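Local structure of DNA damage response protein Rtt109, putative (Neosartorya fumigata, 5ZB9) at residues E70-G75 with D95-L100; K22-H27 with A58-P63; Y146-S151 with Q434-K439. The protein probably acetylates lysine side chains of histones, histone H3 among them, with acetyl-CoA as donor, in the response to DNA damage. All blocks are in the same frame, centred on the assembly; numbering follows the deposited sequence. Where two conformers were deposited one is given.

In the fold
Contacts 1 and 2 belong to one mixed sheet. Contact 2 comes first along the chain and pairs strands 22-35 and 50-61; contact 1 follows at the open end of the hairpin 71-82/86-96, and strands 50-61 and 71-82 lie side by side. Their centres are about 9 Å apart, and Glu70 of contact 1 forms a salt bridge with Arg26 of contact 2. Contact 3, last along the chain, joins two loops far apart in sequence; its centre is about 9 Å from that of contact 1 and 16 Å from that of contact 2. The Tyr99 hydroxyl is hydrogen-bonded to Phe436 O of contact 3, tying the sheet end near the CoA-binding Ser96 to the loop leading into helix 439-457.

Contact 1: E70-G75 with D95-L100; sequences EVIIFG and DSTGYL
Thr97 grips the bulged strand 71-75 with both its hydroxyl and its backbone N. From CB, which lies 3.4 Å from Ile72 O, the side chain forks. OG1 sits between the backbone N and the carbonyl carbon (chi1 54°) and donates to Ile72 O at 2.5 Å, in the carbonyl plane and on a lone pair; CG2, the other branch, lies 3.3 Å from Ile72 O and 4.1 Å from Ile72 CG2, the two side chains crossing at about a right angle. The amide of Thr97 gives a longer bond to Ile73 O, 3.3 Å, from well above the carbonyl plane. That same oxygen accepts a hydrogen bond from a water that in turn accepts one from Gly98 N, so the water fills in where the strands part.

Ile73 and Phe74 both face Val59, a classic beta bulge against strand 50-61 in the first strand of the hairpin 71-82/86-96. Toward strand 86-96 the antiparallel pairing holds: Gly75 and Asp95 exchange two backbone bonds, and the non-hydrogen-bonded pair Phe74-Ser96 puts its side chains on the face covered by Leu112 of helix 111-127. Ser96 and Leu112 are both seen to bind CoA in this protein, though none is bound here. The Phe74 ring has Ser96 CA at its edge, while its CD1 lies 3.1 Å from Asp95 O.

From the bulge itself, Ile73 CD1 meets Leu100 CD1 at 3.6 Å. Val71 CG2 touches Tyr99 CB at 4.0 Å, and the Tyr99 ring runs on to place its hydroxyl against Phe436 O, to which it is hydrogen-bonded.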
ATOM      1  N   GLU A  70     -26.576   7.532  -5.244  1.00 36.49           N
ATOM      2  CA  GLU A  70     -25.423   6.949  -4.579  1.00 38.60           C
ATOM      3  C   GLU A  70     -24.606   8.050  -3.922  1.00 37.90           C
ATOM      4  O   GLU A  70     -24.554   9.171  -4.430  1.00 35.24           O
ATOM      5  CB  GLU A  70     -24.541   6.182  -5.568  1.00 35.44           C
ATOM      6  CG  GLU A  70     -25.111   4.873  -6.069  1.00 32.80           C
ATOM      7  CD  GLU A  70     -24.160   4.169  -7.024  1.00 45.72           C
ATOM      8  OE1 GLU A  70     -22.927   4.290  -6.837  1.00 44.25           O
ATOM      9  OE2 GLU A  70     -24.643   3.508  -7.974  1.00 47.23           O
ATOM     10  N   VAL A  71     -23.963   7.746  -2.799  1.00 34.93           N
ATOM     11  CA  VAL A  71     -22.901   8.630  -2.327  1.00 27.18           C
ATOM     12  C   VAL A  71     -21.644   7.828  -1.988  1.00 28.96           C
ATOM     13  O   VAL A  71     -21.687   6.830  -1.263  1.00 29.18           O
ATOM     14  CB  VAL A  71     -23.344   9.487  -1.113  1.00 28.12           C
ATOM     15  CG1 VAL A  71     -23.696   8.630   0.095  1.00 26.82           C
ATOM     16  CG2 VAL A  71     -22.271  10.503  -0.772  1.00 24.89           C
ATOM     17  N   ILE A  72     -20.524   8.261  -2.550  1.00 24.17           N
ATOM     18  CA  ILE A  72     -19.237   7.646  -2.267  1.00 27.16           C
ATOM     19  C   ILE A  72     -18.877   7.799  -0.792  1.00 27.55           C
ATOM     20  O   ILE A  72     -18.956   8.892  -0.240  1.00 27.36           O
ATOM     21  CB  ILE A  72     -18.128   8.262  -3.137  1.00 27.41           C
ATOM     22  CG1 ILE A  72     -18.277   7.803  -4.586  1.00 23.40           C
ATOM     23  CG2 ILE A  72     -16.756   7.891  -2.606  1.00 28.56           C
ATOM     24  CD1 ILE A  72     -17.322   8.494  -5.526  1.00 25.96           C
ATOM     25  N   ILE A  73     -18.482   6.704  -0.153  1.00 27.60           N
ATOM     26  CA  ILE A  73     -18.085   6.766   1.247  1.00 29.16           C
ATOM     27  C   ILE A  73     -16.591   6.526   1.459  1.00 30.07           C
ATOM     28  O   ILE A  73     -16.053   6.844   2.518  1.00 32.03           O
ATOM     29  CB  ILE A  73     -18.855   5.747   2.096  1.00 28.16           C
ATOM     30  CG1 ILE A  73     -18.562   4.328   1.607  1.00 27.91           C
ATOM     31  CG2 ILE A  73     -20.339   6.052   2.063  1.00 33.78           C
ATOM     32  CD1 ILE A  73     -18.886   3.262   2.617  1.00 26.84           C
ATOM     33  N   PHE A  74     -15.918   5.976   0.457  1.00 26.89           N
ATOM     34  CA  PHE A  74     -14.534   5.578   0.638  1.00 23.13           C
ATOM     35  C   PHE A  74     -13.824   5.431  -0.690  1.00 22.62           C
ATOM     36  O   PHE A  74     -14.407   4.972  -1.664  1.00 23.89           O
ATOM     37  CB  PHE A  74     -14.461   4.265   1.421  1.00 23.37           C
ATOM     38  CG  PHE A  74     -13.070   3.878   1.835  1.00 24.57           C
ATOM     39  CD1 PHE A  74     -12.374   4.632   2.775  1.00 29.68           C
ATOM     40  CD2 PHE A  74     -12.462   2.748   1.307  1.00 21.68           C
ATOM     41  CE1 PHE A  74     -11.085   4.276   3.170  1.00 25.69           C
ATOM     42  CE2 PHE A  74     -11.180   2.382   1.700  1.00 21.44           C
ATOM     43  CZ  PHE A  74     -10.490   3.148   2.633  1.00 20.34           C
ATOM     44  N   GLY A  75     -12.560   5.829  -0.726  1.00 22.26           N
ATOM     45  CA  GLY A  75     -11.751   5.662  -1.915  1.00 23.20           C
ATOM     46  C   GLY A  75     -10.360   5.184  -1.546  1.00 28.32           C
ATOM     47  O   GLY A  75      -9.738   5.712  -0.618  1.00 27.79           O
ATOM     48  N   ASP A  95      -9.068   7.640   1.540  1.00 32.41           N
ATOM     49  CA  ASP A  95      -9.829   8.671   2.223  1.00 29.78           C
ATOM     50  C   ASP A  95     -11.284   8.268   2.331  1.00 26.46           C
ATOM     51  O   ASP A  95     -11.757   7.422   1.576  1.00 27.55           O
ATOM     52  CB  ASP A  95      -9.708  10.010   1.492  1.00 33.64           C
ATOM     53  CG  ASP A  95      -9.725  11.204   2.446  1.00 46.92           C
ATOM     54  OD1 ASP A  95      -9.944  11.001   3.664  1.00 43.14           O
ATOM     55  OD2 ASP A  95      -9.518  12.345   1.972  1.00 51.65           O
ATOM     56  N   SER A  96     -11.986   8.864   3.285  1.00 28.90           N
ATOM     57  CA  SER A  96     -13.426   8.686   3.402  1.00 30.85           C
ATOM     58  C   SER A  96     -14.081  10.022   3.127  1.00 33.63           C
ATOM     59  O   SER A  96     -13.400  11.038   3.038  1.00 30.08           O
ATOM     60  CB  SER A  96     -13.815   8.178   4.782  1.00 25.22           C
ATOM     61  OG  SER A  96     -13.487   9.148   5.756  1.00 39.44           O
ATOM     62  N   THR A  97     -15.399  10.027   2.990  1.00 37.25           N
ATOM     63  CA  THR A  97     -16.104  11.269   2.703  1.00 34.30           C
ATOM     64  C   THR A  97     -16.846  11.745   3.940  1.00 37.37           C
ATOM     65  O   THR A  97     -17.081  12.934   4.116  1.00 42.30           O
ATOM     66  CB  THR A  97     -17.086  11.104   1.541  1.00 29.03           C
ATOM     67  OG1 THR A  97     -17.968  10.009   1.816  1.00 31.82           O
ATOM     68  CG2 THR A  97     -16.337  10.831   0.259  1.00 30.52           C
ATOM     69  N   GLY A  98     -17.206  10.801   4.800  1.00 37.96           N
ATOM     70  CA  GLY A  98     -17.904  11.124   6.023  1.00 38.20           C
ATOM     71  C   GLY A  98     -19.394  10.879   5.921  1.00 43.49           C
ATOM     72  O   GLY A  98     -20.141  11.229   6.833  1.00 47.27           O
ATOM     73  N   TYR A  99     -19.829  10.268   4.820  1.00 44.91           N
ATOM     74  CA  TYR A  99     -21.260  10.055   4.584  1.00 41.20           C
ATOM     75  C   TYR A  99     -21.709   8.624   4.842  1.00 39.65           C
ATOM     76  O   TYR A  99     -22.848   8.264   4.556  1.00 41.53           O
ATOM     77  CB  TYR A  99     -21.623  10.485   3.160  1.00 30.00           C
ATOM     78  CG  TYR A  99     -21.411  11.962   2.985  1.00 39.79           C
ATOM     79  CD1 TYR A  99     -22.272  12.879   3.582  1.00 38.43           C
ATOM     80  CD2 TYR A  99     -20.322  12.448   2.277  1.00 33.33           C
ATOM     81  CE1 TYR A  99     -22.070  14.239   3.450  1.00 36.69           C
ATOM     82  CE2 TYR A  99     -20.110  13.808   2.142  1.00 38.20           C
ATOM     83  CZ  TYR A  99     -20.989  14.697   2.732  1.00 40.85           C
ATOM     84  OH  TYR A  99     -20.782  16.050   2.601  1.00 42.12           O
ATOM     85  N   LEU A 100     -20.818   7.820   5.410  1.00 40.25           N
ATOM     86  CA  LEU A 100     -21.137   6.438   5.739  1.00 43.65           C
ATOM     87  C   LEU A 100     -22.321   6.342   6.701  1.00 47.78           C
ATOM     88  O   LEU A 100     -23.046   5.344   6.702  1.00 48.25           O
ATOM     89  CB  LEU A 100     -19.914   5.742   6.335  1.00 47.45           C
ATOM     90  CG  LEU A 100     -20.090   4.306   6.831  1.00 41.48           C
ATOM     91  CD1 LEU A 100     -20.627   3.412   5.721  1.00 45.93           C
ATOM     92  CD2 LEU A 100     -18.777   3.770   7.384  1.00 40.53           C
TER
HETATM   93  O   HOH W   1     -17.576   7.962   4.716  1.00 35.70           O

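Contact 2: K22-H27 with A58-P63; sequences KVTIRH and AVSISP
Strands 22-27 and 58-61 run antiparallel, their axes 4.6 Å apart at closest and 149° between directions, with Thr24-Ser60 and Arg26-Ala58 as hydrogen-bonded pairs on either side of the non-hydrogen-bonded pair Ile25-Val59. All four backbone bonds are nearly straight; the shortest runs from Thr24 N to Ser60 O at 2.7 Å.

The Ile25-Val59 face is apolar. The Ile25 and Val59 side chains lie side by side, pointing the same way, and meet through their CG2 atoms, while the other branch of Val59, CG1, held anti to the backbone N (chi1 -177°), reaches diagonally across to Val23 CB on the partner strand at 3.8 Å. Val23 CG1 then packs on Ile61 CG2, also at 3.8 Å, and Leu13 of helix 9-16 touches Ile25 on this side.

The opposite face, with Thr24, Arg26, Ala58 and Ser60, is buried but carries polar groups; Trp449 of helix 439-457 touches Arg26 and Ala58. The chain of Arg26, extended from CG to NE, brings its guanidinium edge to Ser60 OG, 3.6 Å from NH1. A water ties the two together: it donates to Ser60 OG at 2.9 Å and to Ala58 O, and accepts a weak bond from Arg26 NH1. Both polar ends converge on Glu70, which forms a salt bridge with Arg26 and a hydrogen bond with Ser60; the carboxylate would thus balance the buried charge. Where strand 22-35 starts and 50-61 ends, another water links Lys22 O to Ser62 N.

This is an antiparallel pair inside a mixed sheet: strand 464-467 continues it beyond 22-27, strand 71-82 beyond 58-61.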
ATOM      1  N   LYS A  22     -25.204  -3.161   2.436  1.00 31.96           N
ATOM      2  CA  LYS A  22     -25.217  -3.039   0.987  1.00 31.20           C
ATOM      3  C   LYS A  22     -24.366  -1.870   0.527  1.00 28.50           C
ATOM      4  O   LYS A  22     -24.587  -0.733   0.932  1.00 31.42           O
ATOM      5  CB  LYS A  22     -26.650  -2.872   0.473  1.00 28.91           C
ATOM      6  CG  LYS A  22     -27.567  -4.016   0.862  1.00 49.44           C
ATOM      7  CD  LYS A  22     -28.995  -3.788   0.395  1.00 51.43           C
ATOM      8  CE  LYS A  22     -29.871  -4.981   0.735  1.00 59.57           C
ATOM      9  NZ  LYS A  22     -31.245  -4.818   0.185  1.00 72.85           N
ATOM     10  N   VAL A  23     -23.390  -2.150  -0.323  1.00 22.31           N
ATOM     11  CA  VAL A  23     -22.594  -1.085  -0.919  1.00 28.12           C
ATOM     12  C   VAL A  23     -22.436  -1.325  -2.411  1.00 25.39           C
ATOM     13  O   VAL A  23     -22.717  -2.413  -2.909  1.00 28.75           O
ATOM     14  CB  VAL A  23     -21.193  -0.982  -0.270  1.00 27.27           C
ATOM     15  CG1 VAL A  23     -21.309  -0.668   1.218  1.00 21.37           C
ATOM     16  CG2 VAL A  23     -20.411  -2.271  -0.500  1.00 18.15           C
ATOM     17  N   THR A  24     -21.978  -0.306  -3.123  1.00 26.31           N
ATOM     18  CA  THR A  24     -21.685  -0.431  -4.544  1.00 23.37           C
ATOM     19  C   THR A  24     -20.198  -0.184  -4.739  1.00 23.66           C
ATOM     20  O   THR A  24     -19.640   0.728  -4.131  1.00 23.10           O
ATOM     21  CB  THR A  24     -22.505   0.567  -5.387  1.00 24.81           C
ATOM     22  OG1 THR A  24     -23.902   0.322  -5.187  1.00 31.29           O
ATOM     23  CG2 THR A  24     -22.169   0.447  -6.867  1.00 22.62           C
ATOM     24  N   ILE A  25     -19.553  -0.994  -5.573  1.00 23.05           N
ATOM     25  CA  ILE A  25     -18.126  -0.831  -5.801  1.00 24.14           C
ATOM     26  C   ILE A  25     -17.794  -0.564  -7.263  1.00 25.23           C
ATOM     27  O   ILE A  25     -18.416  -1.109  -8.180  1.00 25.72           O
ATOM     28  CB  ILE A  25     -17.330  -2.069  -5.325  1.00 17.27           C
ATOM     29  CG1 ILE A  25     -17.804  -3.330  -6.046  1.00 16.94           C
ATOM     30  CG2 ILE A  25     -17.473  -2.231  -3.839  1.00 16.06           C
ATOM     31  CD1 ILE A  25     -16.892  -4.500  -5.859  1.00 18.76           C
ATOM     32  N   ARG A  26     -16.811   0.301  -7.467  1.00 21.36           N
ATOM     33  CA  ARG A  26     -16.262   0.530  -8.787  1.00 22.67           C
ATOM     34  C   ARG A  26     -14.746   0.443  -8.678  1.00 28.51           C
ATOM     35  O   ARG A  26     -14.089   1.257  -8.028  1.00 27.99           O
ATOM     36  CB  ARG A  26     -16.717   1.879  -9.352  1.00 22.47           C
ATOM     37  CG  ARG A  26     -18.227   1.936  -9.588  1.00 26.62           C
ATOM     38  CD  ARG A  26     -18.729   3.305 -10.056  1.00 24.52           C
ATOM     39  NE  ARG A  26     -20.154   3.261 -10.380  1.00 27.74           N
ATOM     40  CZ  ARG A  26     -21.131   3.527  -9.516  1.00 29.77           C
ATOM     41  NH1 ARG A  26     -20.845   3.875  -8.270  1.00 27.26           N
ATOM     42  NH2 ARG A  26     -22.397   3.450  -9.899  1.00 31.99           N
ATOM     43  N   HIS A  27     -14.207  -0.592  -9.294  1.00 22.27           N
ATOM     44  CA  HIS A  27     -12.793  -0.844  -9.295  1.00 19.15           C
ATOM     45  C   HIS A  27     -12.264  -0.537 -10.693  1.00 27.58           C
ATOM     46  O   HIS A  27     -12.609  -1.213 -11.658  1.00 25.10           O
ATOM     47  CB  HIS A  27     -12.537  -2.299  -8.886  1.00 23.52           C
ATOM     48  CG  HIS A  27     -11.119  -2.746  -9.052  1.00 24.24           C
ATOM     49  ND1 HIS A  27     -10.767  -4.077  -9.106  1.00 25.53           N
ATOM     50  CD2 HIS A  27      -9.967  -2.047  -9.177  1.00 23.24           C
ATOM     51  CE1 HIS A  27      -9.459  -4.179  -9.260  1.00 28.09           C
ATOM     52  NE2 HIS A  27      -8.951  -2.961  -9.309  1.00 26.59           N
ATOM     53  N   ALA A  58     -13.564   2.748  -5.587  1.00 22.58           N
ATOM     54  CA  ALA A  58     -14.518   3.650  -4.955  1.00 19.79           C
ATOM     55  C   ALA A  58     -15.690   2.849  -4.421  1.00 24.46           C
ATOM     56  O   ALA A  58     -16.234   1.970  -5.104  1.00 23.19           O
ATOM     57  CB  ALA A  58     -14.993   4.712  -5.929  1.00 22.88           C
ATOM     58  N   VAL A  59     -16.071   3.143  -3.187  1.00 20.61           N
ATOM     59  CA  VAL A  59     -17.167   2.434  -2.561  1.00 24.59           C
ATOM     60  C   VAL A  59     -18.253   3.430  -2.207  1.00 26.12           C
ATOM     61  O   VAL A  59     -17.983   4.467  -1.607  1.00 25.79           O
ATOM     62  CB  VAL A  59     -16.716   1.671  -1.301  1.00 24.48           C
ATOM     63  CG1 VAL A  59     -17.881   0.882  -0.713  1.00 19.35           C
ATOM     64  CG2 VAL A  59     -15.545   0.747  -1.634  1.00 20.46           C
ATOM     65  N   SER A  60     -19.480   3.119  -2.600  1.00 24.91           N
ATOM     66  CA  SER A  60     -20.588   4.019  -2.340  1.00 28.26           C
ATOM     67  C   SER A  60     -21.753   3.272  -1.720  1.00 27.61           C
ATOM     68  O   SER A  60     -21.808   2.041  -1.742  1.00 27.57           O
ATOM     69  CB  SER A  60     -21.029   4.725  -3.627  1.00 25.43           C
ATOM     70  OG  SER A  60     -21.284   3.783  -4.656  1.00 34.42           O
ATOM     71  N   ILE A  61     -22.666   4.040  -1.143  1.00 25.01           N
ATOM     72  CA  ILE A  61     -23.902   3.508  -0.615  1.00 32.96           C
ATOM     73  C   ILE A  61     -25.078   4.260  -1.218  1.00 32.44           C
ATOM     74  O   ILE A  61     -24.926   5.383  -1.694  1.00 39.12           O
ATOM     75  CB  ILE A  61     -23.952   3.620   0.907  1.00 36.30           C
ATOM     76  CG1 ILE A  61     -23.774   5.080   1.322  1.00 35.85           C
ATOM     77  CG2 ILE A  61     -22.885   2.746   1.527  1.00 32.09           C
ATOM     78  CD1 ILE A  61     -24.004   5.324   2.780  1.00 43.99           C
ATOM     79  N   SER A  62     -26.244   3.629  -1.201  1.00 39.86           N
ATOM     80  CA  SER A  62     -27.485   4.282  -1.608  1.00 51.23           C
ATOM     81  C   SER A  62     -28.310   4.638  -0.371  1.00 55.04           C
ATOM     82  O   SER A  62     -28.864   3.747   0.273  1.00 59.74           O
ATOM     83  CB  SER A  62     -28.297   3.377  -2.546  1.00 52.72           C
ATOM     84  OG  SER A  62     -27.546   2.998  -3.693  1.00 51.78           O
ATOM     85  N   PRO A  63     -28.392   5.939  -0.032  1.00 55.25           N
ATOM     86  CA  PRO A  63     -29.158   6.379   1.144  1.00 64.21           C
ATOM     87  C   PRO A  63     -30.626   5.933   1.082  1.00 72.15           C
ATOM     88  O   PRO A  63     -31.263   5.730   2.118  1.00 74.48           O
ATOM     89  CB  PRO A  63     -29.048   7.906   1.093  1.00 56.82           C
ATOM     90  CG  PRO A  63     -27.858   8.183   0.238  1.00 48.36           C
ATOM     91  CD  PRO A  63     -27.810   7.074  -0.768  1.00 46.37           C
TER
HETATM   92  O   HOH W   2     -26.230   1.066  -0.363  1.00 31.77           O
HETATM   93  O   HOH W   3     -25.564   0.395  -2.931  1.00 34.98           O
HETATM   94  O   HOH W   4     -18.861   3.066  -6.142  1.00 30.04           O

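Contact 3: Y146-S151 with Q434-K439; sequences YLFPGS and QDFNTK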
ATOM      1  N   TYR A 146      -5.625  13.630  -1.351  1.00 73.82           N
ATOM      2  CA  TYR A 146      -6.174  14.235  -2.563  1.00 71.45           C
ATOM      3  C   TYR A 146      -7.687  14.075  -2.663  1.00 63.80           C
ATOM      4  O   TYR A 146      -8.416  15.027  -2.948  1.00 64.66           O
ATOM      5  CB  TYR A 146      -5.549  13.602  -3.815  1.00 69.97           C
ATOM      6  CG  TYR A 146      -4.062  13.810  -3.999  1.00 84.33           C
ATOM      7  CD1 TYR A 146      -3.582  14.674  -4.977  1.00 88.37           C
ATOM      8  CD2 TYR A 146      -3.136  13.123  -3.218  1.00 80.52           C
ATOM      9  CE1 TYR A 146      -2.222  14.864  -5.164  1.00 93.58           C
ATOM     10  CE2 TYR A 146      -1.774  13.305  -3.396  1.00 83.62           C
ATOM     11  CZ  TYR A 146      -1.322  14.177  -4.370  1.00 89.97           C
ATOM     12  OH  TYR A 146       0.029  14.366  -4.554  1.00 89.50           O
ATOM     13  N   LEU A 147      -8.134  12.855  -2.387  1.00 59.21           N
ATOM     14  CA  LEU A 147      -9.357  12.301  -2.953  1.00 47.06           C
ATOM     15  C   LEU A 147     -10.607  13.160  -2.903  1.00 39.16           C
ATOM     16  O   LEU A 147     -11.164  13.476  -3.946  1.00 47.63           O
ATOM     17  CB  LEU A 147      -9.657  10.961  -2.288  1.00 43.80           C
ATOM     18  CG  LEU A 147      -8.820   9.823  -2.864  1.00 38.76           C
ATOM     19  CD1 LEU A 147      -9.337   8.489  -2.363  1.00 39.12           C
ATOM     20  CD2 LEU A 147      -8.825   9.877  -4.385  1.00 32.96           C
ATOM     21  N   PHE A 148     -11.065  13.520  -1.715  1.00 44.52           N
ATOM     22  CA  PHE A 148     -12.398  14.111  -1.603  1.00 51.99           C
ATOM     23  C   PHE A 148     -12.388  15.511  -0.994  1.00 53.21           C
ATOM     24  O   PHE A 148     -12.519  15.672   0.218  1.00 52.58           O
ATOM     25  CB  PHE A 148     -13.301  13.185  -0.788  1.00 41.24           C
ATOM     26  CG  PHE A 148     -13.322  11.776  -1.296  1.00 43.14           C
ATOM     27  CD1 PHE A 148     -13.768  11.499  -2.582  1.00 39.64           C
ATOM     28  CD2 PHE A 148     -12.895  10.726  -0.495  1.00 37.26           C
ATOM     29  CE1 PHE A 148     -13.792  10.202  -3.064  1.00 30.40           C
ATOM     30  CE2 PHE A 148     -12.924   9.425  -0.968  1.00 34.45           C
ATOM     31  CZ  PHE A 148     -13.370   9.164  -2.261  1.00 29.49           C
ATOM     32  N   PRO A 149     -12.244  16.534  -1.847  1.00 61.27           N
ATOM     33  CA  PRO A 149     -12.148  17.911  -1.356  1.00 59.15           C
ATOM     34  C   PRO A 149     -13.464  18.421  -0.785  1.00 53.88           C
ATOM     35  O   PRO A 149     -14.546  18.176  -1.328  1.00 52.00           O
ATOM     36  CB  PRO A 149     -11.751  18.700  -2.610  1.00 56.58           C
ATOM     37  CG  PRO A 149     -11.167  17.673  -3.528  1.00 63.12           C
ATOM     38  CD  PRO A 149     -12.018  16.466  -3.299  1.00 54.01           C
ATOM     39  N   GLY A 150     -13.361  19.132   0.329  1.00 58.61           N
ATOM     40  CA  GLY A 150     -14.529  19.691   0.969  1.00 62.92           C
ATOM     41  C   GLY A 150     -15.141  18.733   1.967  1.00 67.55           C
ATOM     42  O   GLY A 150     -15.856  19.156   2.881  1.00 66.30           O
ATOM     43  N   SER A 151     -14.858  17.442   1.802  1.00 56.00           N
ATOM     44  CA  SER A 151     -15.360  16.439   2.731  1.00 53.24           C
ATOM     45  C   SER A 151     -14.821  16.707   4.133  1.00 56.15           C
ATOM     46  O   SER A 151     -15.393  16.248   5.125  1.00 55.20           O
ATOM     47  CB  SER A 151     -14.981  15.026   2.271  1.00 48.70           C
ATOM     48  OG  SER A 151     -13.576  14.844   2.266  1.00 46.38           O
ATOM     49  N   GLN A 434     -14.276  17.431  -7.769  1.00 42.62           N
ATOM     50  CA  GLN A 434     -15.676  17.488  -7.361  1.00 37.92           C
ATOM     51  C   GLN A 434     -15.828  18.055  -5.960  1.00 42.45           C
ATOM     52  O   GLN A 434     -14.851  18.463  -5.343  1.00 50.78           O
ATOM     53  CB  GLN A 434     -16.321  16.103  -7.446  1.00 37.80           C
ATOM     54  CG  GLN A 434     -16.205  15.472  -8.817  1.00 40.55           C
ATOM     55  CD  GLN A 434     -16.801  16.341  -9.915  1.00 39.04           C
ATOM     56  OE1 GLN A 434     -17.939  16.790  -9.808  1.00 38.20           O
ATOM     57  NE2 GLN A 434     -16.034  16.575 -10.973  1.00 33.59           N
ATOM     58  N   ASP A 435     -17.064  18.070  -5.467  1.00 46.58           N
ATOM     59  CA  ASP A 435     -17.349  18.667  -4.170  0.50 44.74           C
ATOM     60  C   ASP A 435     -18.086  17.691  -3.264  1.00 43.99           C
ATOM     61  O   ASP A 435     -19.010  17.002  -3.684  1.00 43.05           O
ATOM     62  CB  ASP A 435     -18.158  19.959  -4.335  0.50 48.41           C
ATOM     63  CG  ASP A 435     -17.316  21.115  -4.868  0.50 49.90           C
ATOM     64  OD1 ASP A 435     -16.074  21.067  -4.731  0.50 48.88           O
ATOM     65  OD2 ASP A 435     -17.899  22.078  -5.415  0.50 50.12           O
ATOM     66  N   PHE A 436     -17.652  17.621  -2.007  1.00 45.90           N
ATOM     67  CA  PHE A 436     -18.245  16.679  -1.055  1.00 45.62           C
ATOM     68  C   PHE A 436     -18.572  17.339   0.282  1.00 50.14           C
ATOM     69  O   PHE A 436     -18.748  16.656   1.296  1.00 41.02           O
ATOM     70  CB  PHE A 436     -17.312  15.475  -0.843  1.00 40.95           C
ATOM     71  CG  PHE A 436     -17.097  14.660  -2.090  1.00 37.47           C
ATOM     72  CD1 PHE A 436     -16.057  14.959  -2.959  1.00 31.87           C
ATOM     73  CD2 PHE A 436     -17.963  13.620  -2.413  1.00 32.13           C
ATOM     74  CE1 PHE A 436     -15.876  14.229  -4.117  1.00 32.75           C
ATOM     75  CE2 PHE A 436     -17.790  12.887  -3.569  1.00 25.49           C
ATOM     76  CZ  PHE A 436     -16.745  13.189  -4.424  1.00 30.06           C
ATOM     77  N   ASN A 437     -18.677  18.666   0.265  1.00 50.18           N
ATOM     78  CA  ASN A 437     -18.975  19.450   1.464  1.00 50.27           C
ATOM     79  C   ASN A 437     -20.293  19.108   2.143  1.00 47.55           C
ATOM     80  O   ASN A 437     -20.363  19.042   3.368  1.00 56.90           O
ATOM     81  CB  ASN A 437     -18.977  20.931   1.123  1.00 53.09           C
ATOM     82  CG  ASN A 437     -17.623  21.417   0.691  1.00 67.79           C
ATOM     83  OD1 ASN A 437     -17.312  21.473  -0.499  1.00 65.04           O
ATOM     84  ND2 ASN A 437     -16.797  21.766   1.662  1.00 79.32           N
ATOM     85  N   THR A 438     -21.343  18.917   1.351  1.00 45.50           N
ATOM     86  CA  THR A 438     -22.655  18.589   1.903  1.00 48.70           C
ATOM     87  C   THR A 438     -23.186  17.301   1.294  1.00 46.25           C
ATOM     88  O   THR A 438     -22.698  16.851   0.253  1.00 44.57           O
ATOM     89  CB  THR A 438     -23.677  19.710   1.653  1.00 50.11           C
ATOM     90  OG1 THR A 438     -24.036  19.729   0.265  1.00 48.00           O
ATOM     91  CG2 THR A 438     -23.101  21.062   2.049  1.00 43.69           C
ATOM     92  N   LYS A 439     -24.186  16.717   1.942  1.00 41.60           N
ATOM     93  CA  LYS A 439     -24.818  15.503   1.444  1.00 36.45           C
ATOM     94  C   LYS A 439     -25.251  15.651  -0.011  1.00 45.34           C
ATOM     95  O   LYS A 439     -24.934  14.805  -0.852  1.00 43.93           O
ATOM     96  CB  LYS A 439     -26.020  15.136   2.311  1.00 31.57           C
ATOM     97  CG  LYS A 439     -26.817  13.965   1.789  1.00 48.17           C
ATOM     98  CD  LYS A 439     -27.871  13.508   2.781  1.00 45.85           C
ATOM     99  CE  LYS A 439     -28.946  14.568   2.990  1.00 70.96           C
ATOM    100  NZ  LYS A 439     -29.992  14.112   3.958  1.00 70.37           N
TER
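Phe148 and Phe436 lead the tight part of this contact, a T-shaped pair in which the edge of Phe148 points at the face of Phe436, with centroids 5.2 Å apart and planes at 72°. Phe148 CD1 does the touching, 3.8 Å from Phe436 CE1 and set toward the rim of that ring. Leu147 CB lies over the centre of one face of Phe148, and Ser151 CB packs on Phe436 CB at 3.9 Å. With CG anti to its carbonyl carbon (chi1 -63°), Phe436 brings its ring against the type II beta turn Phe148-Ser151, and Pro149 O lies at the ring's edge. That oxygen also accepts the Phe436 amide at 3.2 Å, a somewhat bent bond of 140° at the hydrogen. Packing is equally close at Gly150, whose CA lies above the plane of the Asn437 amide, off its centre, with ND2 3.2 Å away; Asn437 CA makes a CA-H...O contact with Gly150 O at 3.4 Å.

The solvent side is looser: Pro149 CD stays 4.0 Å from Gln434 O, and the exposed Asp435 barely takes part.

Thr438 N-caps helix 439-457, whose Ala442 and Ser445 touch Phe436; Leu431 of helix 421-432 packs on both rings, and Phe148 also meets Asp95 at the end of strand 86-96. The loop 146-151 is thereby wedged between the sheet and the junction of these two helices.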